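Local coordinates for protein mercuric reductase (Metallosphaera sedula, PDB 4YWO) that probably reduces mercuric ion to elemental mercury with electrons from NADPH, passed through a bound FAD and a redox-active disulfide in a homodimer, at residues L18-Y23 against P41-K46; E114-E119 against K129-V134. All coordinates share one frame; numbering follows the deposited sequence. Where two conformers were deposited one is given.

Overall arrangement
Contact 1 and the first segment of contact 2 lie in one parallel sheet, where strand 42-45 separates strand 16-21 from the edge strand 114-117. Residues 18-23 against 41-46 form a buried core pairing, with regular backbone bonds and apolar side chains on both faces. Residues 114-119 against 129-134 meet at the surface, where the end of that edge strand touches an antiparallel hairpin turn through one asparagine amide, two waters and a small valine-isoleucine patch. The contacts also join directly, Gly-45 O to Gly-118 N being 2.8 Å, a probable hydrogen bond. Segments 18-23, 41-46 and 114-119 all come to the adenine end of FAD at or just past the C-terminal ends of their strands.

Contact 1. Residues L18-Y23 against P41-K46; sequences LAIIGY and PVLIGK. With FAD (flavin-adenine dinucleotide), chain B.
Ile-20 and Leu-43 pack on one face of the sheet, their side chains crossing at an angle with Ile-20 CG2 3.6 Å from Leu-43 CD1. The chi1 of Ile-20 (-60°) sets CG2 anti to the backbone N and CG1 anti to the carbonyl carbon; the extended CG1-CD1 arm (chi2 158°) then lies alongside Pro-41, CD1 3.7 Å from its CB. Helix 25-36 covers this face through Ala-30 and Ala-34. On the opposite face Ile-21 and Ile-44 run side by side and meet at their CD1 atoms, 3.9 Å apart, beyond the smaller pair Ala-19 and Val-42.

Between the two faces, the parallel strands make four nearly straight hydrogen bonds: Val-42 N to Leu-18 O, Ile-20 N to Val-42 O, Ile-44 N to Ile-20 O and Gly-22 N to Ile-44 O, the last the shortest at 2.7 Å. This is the first beta-alpha-beta unit of a Rossmann-type FAD domain, and Gly-22 probably begins its GxGxxG motif.

Just beyond strand 16-21, the ring of Tyr-23, an FAD-binding residue, covers Gly-45, the last residue of strand 42-45, whose CA is 3.6 Å from the ring centroid and 15° off its normal, a CH-pi contact. The Tyr-23 hydroxyl bonds to Gly-47 O. The FAD adenine comes close here: Gly-45 CA is 3.5 Å from N3A, and Ile-21 CG2 is 3.8 Å from C2A. Lys-46, which also binds FAD, sets CE 3.8 Å from C5A. Backbone bonds thus fix the register, while Gly-45 and Ile-21 bring carbon atoms up to the adenine.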
loop_
_atom_site.group_PDB
_atom_site.type_symbol
_atom_site.label_atom_id
_atom_site.label_comp_id
_atom_site.label_asym_id
_atom_site.label_seq_id
_atom_site.Cartn_x
_atom_site.Cartn_y
_atom_site.Cartn_z
ATOM N N LEU A 18 6.984 36.063 15.639
ATOM C CA LEU A 18 7.631 34.797 15.322
ATOM C C LEU A 18 8.611 34.912 14.192
ATOM O O LEU A 18 8.312 35.462 13.104
ATOM C CB LEU A 18 6.579 33.735 14.954
ATOM C CG LEU A 18 7.119 32.382 14.470
ATOM C CD1 LEU A 18 7.632 31.694 15.662
ATOM C CD2 LEU A 18 5.988 31.479 13.904
ATOM N N ALA A 19 9.788 34.333 14.428
ATOM C CA ALA A 19 10.775 34.149 13.379
ATOM C C ALA A 19 11.084 32.662 13.239
ATOM O O ALA A 19 11.326 31.974 14.243
ATOM C CB ALA A 19 12.081 34.892 13.655
ATOM N N ILE A 20 11.153 32.230 11.971
ATOM C CA ILE A 20 11.464 30.854 11.624
ATOM C C ILE A 20 12.744 30.777 10.907
ATOM O O ILE A 20 12.911 31.508 9.904
ATOM C CB ILE A 20 10.336 30.260 10.677
ATOM C CG1 ILE A 20 9.016 30.300 11.365
ATOM C CG2 ILE A 20 10.670 28.817 10.261
ATOM C CD1 ILE A 20 7.825 30.271 10.414
ATOM N N ILE A 21 13.672 29.979 11.384
ATOM C CA ILE A 21 14.997 29.877 10.806
ATOM C C ILE A 21 15.115 28.608 10.004
ATOM O O ILE A 21 15.239 27.524 10.552
ATOM C CB ILE A 21 16.149 29.958 11.802
ATOM C CG1 ILE A 21 15.881 31.033 12.891
ATOM C CG2 ILE A 21 17.457 30.101 11.071
ATOM C CD1 ILE A 21 15.863 32.403 12.385
ATOM N N GLY A 22 15.131 28.766 8.691
ATOM C CA GLY A 22 15.232 27.662 7.723
ATOM C C GLY A 22 13.892 27.482 6.960
ATOM O O GLY A 22 12.831 27.603 7.545
ATOM N N TYR A 23 14.003 27.241 5.639
ATOM C CA TYR A 23 12.806 27.150 4.796
ATOM C C TYR A 23 12.684 25.829 3.981
ATOM O O TYR A 23 12.455 25.804 2.773
ATOM C CB TYR A 23 12.601 28.408 3.958
ATOM C CG TYR A 23 13.661 28.940 3.066
ATOM C CD1 TYR A 23 14.639 28.152 2.449
ATOM C CD2 TYR A 23 13.696 30.327 2.856
ATOM C CE1 TYR A 23 15.558 28.706 1.569
ATOM C CE2 TYR A 23 14.630 30.866 1.968
ATOM C CZ TYR A 23 15.586 30.083 1.373
ATOM O OH TYR A 23 16.530 30.625 0.514
ATOM N N PRO A 41 4.698 35.377 9.982
ATOM C CA PRO A 41 6.045 35.203 10.495
ATOM C C PRO A 41 7.090 35.782 9.649
ATOM O O PRO A 41 6.884 36.044 8.451
ATOM C CB PRO A 41 6.222 33.652 10.482
ATOM C CG PRO A 41 5.299 33.174 9.393
ATOM C CD PRO A 41 4.175 34.212 9.255
ATOM N N VAL A 42 8.293 35.942 10.203
ATOM C CA VAL A 42 9.436 36.238 9.417
ATOM C C VAL A 42 10.059 34.849 9.142
ATOM O O VAL A 42 10.200 34.046 10.054
ATOM C CB VAL A 42 10.465 37.092 10.186
ATOM C CG1 VAL A 42 11.653 37.324 9.305
ATOM C CG2 VAL A 42 9.853 38.394 10.649
ATOM N N LEU A 43 10.391 34.584 7.901
ATOM C CA LEU A 43 10.973 33.278 7.485
ATOM C C LEU A 43 12.317 33.550 6.874
ATOM O O LEU A 43 12.445 34.343 5.871
ATOM C CB LEU A 43 10.026 32.616 6.457
ATOM C CG LEU A 43 10.531 31.293 5.854
ATOM C CD1 LEU A 43 10.652 30.248 6.910
ATOM C CD2 LEU A 43 9.519 30.844 4.810
ATOM N N ILE A 44 13.375 33.014 7.501
ATOM C CA ILE A 44 14.695 33.299 7.075
ATOM C C ILE A 44 15.359 32.049 6.605
ATOM O O ILE A 44 15.402 31.101 7.364
ATOM C CB ILE A 44 15.514 33.864 8.263
ATOM C CG1 ILE A 44 14.827 35.030 8.883
ATOM C CG2 ILE A 44 16.959 34.261 7.802
ATOM C CD1 ILE A 44 15.301 35.551 10.239
ATOM N N GLY A 45 15.914 31.986 5.399
ATOM C CA GLY A 45 16.581 30.849 4.949
ATOM C C GLY A 45 17.694 31.143 3.972
ATOM O O GLY A 45 17.757 32.242 3.396
ATOM N N LYS A 46 18.554 30.187 3.781
ATOM C CA LYS A 46 19.463 30.359 2.666
ATOM C C LYS A 46 19.439 29.160 1.802
ATOM O O LYS A 46 18.963 28.130 2.216
ATOM C CB LYS A 46 20.803 30.675 3.225
ATOM C CG LYS A 46 21.394 29.525 3.938
ATOM C CD LYS A 46 22.655 29.977 4.561
ATOM C CE LYS A 46 23.077 28.953 5.531
ATOM N NZ LYS A 46 23.879 27.988 4.790
HETATM P PA FAD B . 16.139 21.274 5.759
HETATM O O1A FAD B . 15.065 21.082 4.716
HETATM O O2A FAD B . 17.591 21.078 5.391
HETATM O O5B FAD B . 15.974 22.748 6.387
HETATM C C5B FAD B . 17.095 23.623 6.486
HETATM C C4B FAD B . 16.901 24.804 5.543
HETATM O O4B FAD B . 17.056 26.028 6.265
HETATM C C3B FAD B . 17.928 24.789 4.422
HETATM O O3B FAD B . 17.271 24.709 3.155
HETATM C C2B FAD B . 18.692 26.094 4.531
HETATM O O2B FAD B . 18.529 26.857 3.331
HETATM C C1B FAD B . 18.093 26.843 5.711
HETATM N N9A FAD B . 19.141 27.085 6.733
HETATM C C8A FAD B . 19.955 26.153 7.263
HETATM N N7A FAD B . 20.801 26.701 8.172
HETATM C C5A FAD B . 20.530 28.018 8.233
HETATM C C6A FAD B . 21.052 29.181 8.989
HETATM N N6A FAD B . 22.059 29.041 9.885
HETATM N N1A FAD B . 20.488 30.387 8.755
HETATM C C2A FAD B . 19.487 30.540 7.868
HETATM N N3A FAD B . 18.965 29.529 7.149
HETATM C C4A FAD B . 19.435 28.266 7.284
HETATM N N1 FAD B . 13.021 11.609 4.146
HETATM C C2 FAD B . 11.875 10.915 3.926
HETATM O O2 FAD B . 10.952 11.000 4.764
HETATM N N3 FAD B . 11.693 10.140 2.842
HETATM C C4 FAD B . 12.632 9.997 1.899
HETATM O O4 FAD B . 12.432 9.268 0.902
HETATM C C4X FAD B . 13.916 10.722 2.065
HETATM N N5 FAD B . 14.914 10.630 1.158
HETATM C C5X FAD B . 16.074 11.304 1.337
HETATM C C6 FAD B . 17.087 11.194 0.392
HETATM C C7 FAD B . 18.282 11.884 0.568
HETATM C C7M FAD B . 19.378 11.763 -0.458
HETATM C C8 FAD B . 18.479 12.739 1.768
HETATM C C8M FAD B . 19.774 13.484 1.956
HETATM C C9 FAD B . 17.469 12.852 2.716
HETATM C C9A FAD B . 16.274 12.163 2.540
HETATM N N10 FAD B . 15.245 12.271 3.496
HETATM C C10 FAD B . 14.052 11.557 3.278
HETATM C "C1'" FAD B . 15.412 13.107 4.687
HETATM C "C2'" FAD B . 14.653 14.415 4.501
HETATM O "O2'" FAD B . 15.032 15.015 3.257
HETATM C "C3'" FAD B . 14.944 15.383 5.641
HETATM O "O3'" FAD B . 14.716 14.728 6.893
HETATM C "C4'" FAD B . 14.060 16.620 5.547
HETATM O "O4'" FAD B . 14.421 17.379 4.388
HETATM C "C5'" FAD B . 14.203 17.491 6.789
HETATM O "O5'" FAD B . 13.847 18.835 6.472
HETATM P P FAD B . 14.277 20.045 7.443
HETATM O O1P FAD B . 13.457 21.259 7.074
HETATM O O2P FAD B . 14.273 19.536 8.864
HETATM O O3P FAD B . 15.803 20.318 7.010
#

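Contact 2. Residues E114-E119 against K129-V134. With FAD (flavin-adenine dinucleotide), chain B.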
loop_
_atom_site.group_PDB
_atom_site.type_symbol
_atom_site.label_atom_id
_atom_site.label_comp_id
_atom_site.label_asym_id
_atom_site.label_seq_id
_atom_site.Cartn_x
_atom_site.Cartn_y
_atom_site.Cartn_z
ATOM N N GLU A 114 7.150 37.408 5.781
ATOM C CA GLU A 114 8.216 38.240 5.397
ATOM C C GLU A 114 9.406 37.337 5.183
ATOM O O GLU A 114 9.951 36.810 6.152
ATOM C CB GLU A 114 8.508 39.224 6.538
ATOM C CG GLU A 114 9.780 40.028 6.422
ATOM C CD GLU A 114 9.852 41.058 7.546
ATOM O OE1 GLU A 114 8.865 41.201 8.287
ATOM O OE2 GLU A 114 10.887 41.710 7.709
ATOM N N LEU A 115 9.770 37.142 3.937
ATOM C CA LEU A 115 10.855 36.269 3.598
ATOM C C LEU A 115 12.194 37.041 3.577
ATOM O O LEU A 115 12.347 38.044 2.908
ATOM C CB LEU A 115 10.605 35.670 2.251
ATOM C CG LEU A 115 11.628 34.747 1.687
ATOM C CD1 LEU A 115 11.674 33.466 2.471
ATOM C CD2 LEU A 115 11.300 34.485 0.232
ATOM N N ILE A 116 13.207 36.501 4.222
ATOM C CA ILE A 116 14.580 37.007 4.130
ATOM C C ILE A 116 15.529 35.945 3.727
ATOM O O ILE A 116 15.488 34.860 4.320
ATOM C CB ILE A 116 14.981 37.596 5.483
ATOM C CG1 ILE A 116 13.986 38.650 5.968
ATOM C CG2 ILE A 116 16.465 38.079 5.431
ATOM C CD1 ILE A 116 14.246 39.106 7.361
ATOM N N GLN A 117 16.337 36.130 2.664
ATOM C CA GLN A 117 17.279 35.170 2.280
ATOM C C GLN A 117 18.659 35.520 2.799
ATOM O O GLN A 117 19.222 36.577 2.483
ATOM C CB GLN A 117 17.231 34.901 0.755
ATOM C CG GLN A 117 15.926 34.173 0.428
ATOM C CD GLN A 117 15.690 33.891 -1.040
ATOM O OE1 GLN A 117 15.700 32.726 -1.486
ATOM N NE2 GLN A 117 15.433 34.948 -1.802
ATOM N N GLY A 118 19.179 34.641 3.611
ATOM C CA GLY A 118 20.479 34.841 4.198
ATOM C C GLY A 118 20.727 33.906 5.353
ATOM O O GLY A 118 19.813 33.221 5.797
ATOM N N GLU A 119 21.971 33.905 5.859
ATOM C CA GLU A 119 22.406 33.069 6.975
ATOM C C GLU A 119 22.080 33.816 8.267
ATOM O O GLU A 119 22.615 34.958 8.468
ATOM C CB GLU A 119 23.859 32.697 6.875
ATOM C CG GLU A 119 24.341 31.883 8.009
ATOM C CD GLU A 119 25.747 31.413 7.961
ATOM O OE1 GLU A 119 25.954 30.283 7.468
ATOM O OE2 GLU A 119 26.623 32.182 8.424
ATOM N N LYS A 129 21.092 37.936 13.819
ATOM C CA LYS A 129 21.570 38.737 12.737
ATOM C C LYS A 129 21.469 38.001 11.433
ATOM O O LYS A 129 21.802 36.800 11.348
ATOM C CB LYS A 129 23.045 39.247 13.028
ATOM C CG LYS A 129 24.066 38.133 13.080
ATOM C CD LYS A 129 25.553 38.591 13.308
ATOM C CE LYS A 129 26.448 37.350 13.530
ATOM N NZ LYS A 129 27.919 37.639 13.543
ATOM N N VAL A 130 21.045 38.750 10.425
ATOM C CA VAL A 130 21.142 38.267 9.061
ATOM C C VAL A 130 21.462 39.456 8.123
ATOM O O VAL A 130 20.799 40.446 8.122
ATOM C CB VAL A 130 19.868 37.461 8.668
ATOM C CG1 VAL A 130 18.612 38.237 8.956
ATOM C CG2 VAL A 130 19.974 36.898 7.270
ATOM N N ASN A 131 22.407 39.199 7.234
ATOM C CA ASN A 131 22.867 40.203 6.245
ATOM C C ASN A 131 23.184 41.561 6.978
ATOM O O ASN A 131 22.926 42.682 6.484
ATOM C CB ASN A 131 21.822 40.395 5.140
ATOM C CG ASN A 131 21.514 39.079 4.355
ATOM O OD1 ASN A 131 22.374 38.286 4.162
ATOM N ND2 ASN A 131 20.256 38.871 3.969
ATOM N N GLY A 132 23.673 41.425 8.183
ATOM C CA GLY A 132 24.054 42.585 9.007
ATOM C C GLY A 132 22.974 43.321 9.714
ATOM O O GLY A 132 23.243 44.305 10.386
ATOM N N GLN A 133 21.723 42.827 9.682
ATOM C CA GLN A 133 20.635 43.407 10.313
ATOM C C GLN A 133 20.152 42.617 11.505
ATOM O O GLN A 133 20.297 41.383 11.489
ATOM C CB GLN A 133 19.576 43.373 9.231
ATOM C CG GLN A 133 18.202 43.800 9.485
ATOM C CD GLN A 133 17.535 43.832 8.106
ATOM O OE1 GLN A 133 18.132 44.376 7.156
ATOM N NE2 GLN A 133 16.385 43.177 7.956
ATOM N N VAL A 134 19.662 43.327 12.508
ATOM C CA VAL A 134 19.060 42.719 13.698
ATOM C C VAL A 134 17.594 42.389 13.425
ATOM O O VAL A 134 16.813 43.228 12.998
ATOM C CB VAL A 134 19.164 43.618 14.950
ATOM C CG1 VAL A 134 18.551 42.955 16.116
ATOM C CG2 VAL A 134 20.654 43.847 15.267
HETATM P PA FAD B . 16.139 21.274 5.759
HETATM O O1A FAD B . 15.065 21.082 4.716
HETATM O O2A FAD B . 17.591 21.078 5.391
HETATM O O5B FAD B . 15.974 22.748 6.387
HETATM C C5B FAD B . 17.095 23.623 6.486
HETATM C C4B FAD B . 16.901 24.804 5.543
HETATM O O4B FAD B . 17.056 26.028 6.265
HETATM C C3B FAD B . 17.928 24.789 4.422
HETATM O O3B FAD B . 17.271 24.709 3.155
HETATM C C2B FAD B . 18.692 26.094 4.531
HETATM O O2B FAD B . 18.529 26.857 3.331
HETATM C C1B FAD B . 18.093 26.843 5.711
HETATM N N9A FAD B . 19.141 27.085 6.733
HETATM C C8A FAD B . 19.955 26.153 7.263
HETATM N N7A FAD B . 20.801 26.701 8.172
HETATM C C5A FAD B . 20.530 28.018 8.233
HETATM C C6A FAD B . 21.052 29.181 8.989
HETATM N N6A FAD B . 22.059 29.041 9.885
HETATM N N1A FAD B . 20.488 30.387 8.755
HETATM C C2A FAD B . 19.487 30.540 7.868
HETATM N N3A FAD B . 18.965 29.529 7.149
HETATM C C4A FAD B . 19.435 28.266 7.284
HETATM N N1 FAD B . 13.021 11.609 4.146
HETATM C C2 FAD B . 11.875 10.915 3.926
HETATM O O2 FAD B . 10.952 11.000 4.764
HETATM N N3 FAD B . 11.693 10.140 2.842
HETATM C C4 FAD B . 12.632 9.997 1.899
HETATM O O4 FAD B . 12.432 9.268 0.902
HETATM C C4X FAD B . 13.916 10.722 2.065
HETATM N N5 FAD B . 14.914 10.630 1.158
HETATM C C5X FAD B . 16.074 11.304 1.337
HETATM C C6 FAD B . 17.087 11.194 0.392
HETATM C C7 FAD B . 18.282 11.884 0.568
HETATM C C7M FAD B . 19.378 11.763 -0.458
HETATM C C8 FAD B . 18.479 12.739 1.768
HETATM C C8M FAD B . 19.774 13.484 1.956
HETATM C C9 FAD B . 17.469 12.852 2.716
HETATM C C9A FAD B . 16.274 12.163 2.540
HETATM N N10 FAD B . 15.245 12.271 3.496
HETATM C C10 FAD B . 14.052 11.557 3.278
HETATM C "C1'" FAD B . 15.412 13.107 4.687
HETATM C "C2'" FAD B . 14.653 14.415 4.501
HETATM O "O2'" FAD B . 15.032 15.015 3.257
HETATM C "C3'" FAD B . 14.944 15.383 5.641
HETATM O "O3'" FAD B . 14.716 14.728 6.893
HETATM C "C4'" FAD B . 14.060 16.620 5.547
HETATM O "O4'" FAD B . 14.421 17.379 4.388
HETATM C "C5'" FAD B . 14.203 17.491 6.789
HETATM O "O5'" FAD B . 13.847 18.835 6.472
HETATM P P FAD B . 14.277 20.045 7.443
HETATM O O1P FAD B . 13.457 21.259 7.074
HETATM O O2P FAD B . 14.273 19.536 8.864
HETATM O O3P FAD B . 15.803 20.318 7.010
HETATM O O HOH W 1 23.820 36.740 6.900
HETATM O O HOH W 2 23.856 35.549 4.351
#
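Asn-131 ND2 donates to Gln-117 O at 2.9 Å, joining a hairpin tip to the end of the edge strand 114-117. The hairpin is a type I' turn from Val-130 to Gln-133 between strands 127-130 and 133-137 of a three-stranded antiparallel sheet, closed by reciprocal backbone bonds between Val-130 and Gln-133. Asn-131 and Gly-132 both have positive phi, as the turn type requires.

The hydrogen bond from Asn-131 ND2 is nearly straight (169° at the hydrogen), and Gln-117 O lies in the Asn-131 amide plane, yet the donor stands 38° above the carbonyl plane of Gln-117. Water 2 accepts a hydrogen bond from Glu-119 N and donates one to Asn-131 OD1 at 3.1 Å; water 1 accepts from Asn-131 N and lies within hydrogen-bonding distance of Glu-119 O. With ND2 on Gln-117 O and OD1 on water 2, both ends of the amide are held, which should fix its rotation.

Beside these polar links, Val-130 CG2 packs 3.6 Å from Gly-118 C. With a chi1 of 52°, Val-130 sets CG1 between its backbone N and carbonyl carbon, where it lies 4.1 Å from Ile-116 CG2. Glu-119 OE2 turns to a salt bridge with Arg-121. On the cofactor side, the adenine approaches the backbone: Gly-118 O is 3.4 Å from FAD C2A, and Glu-119 CA is 3.7 Å from N1A.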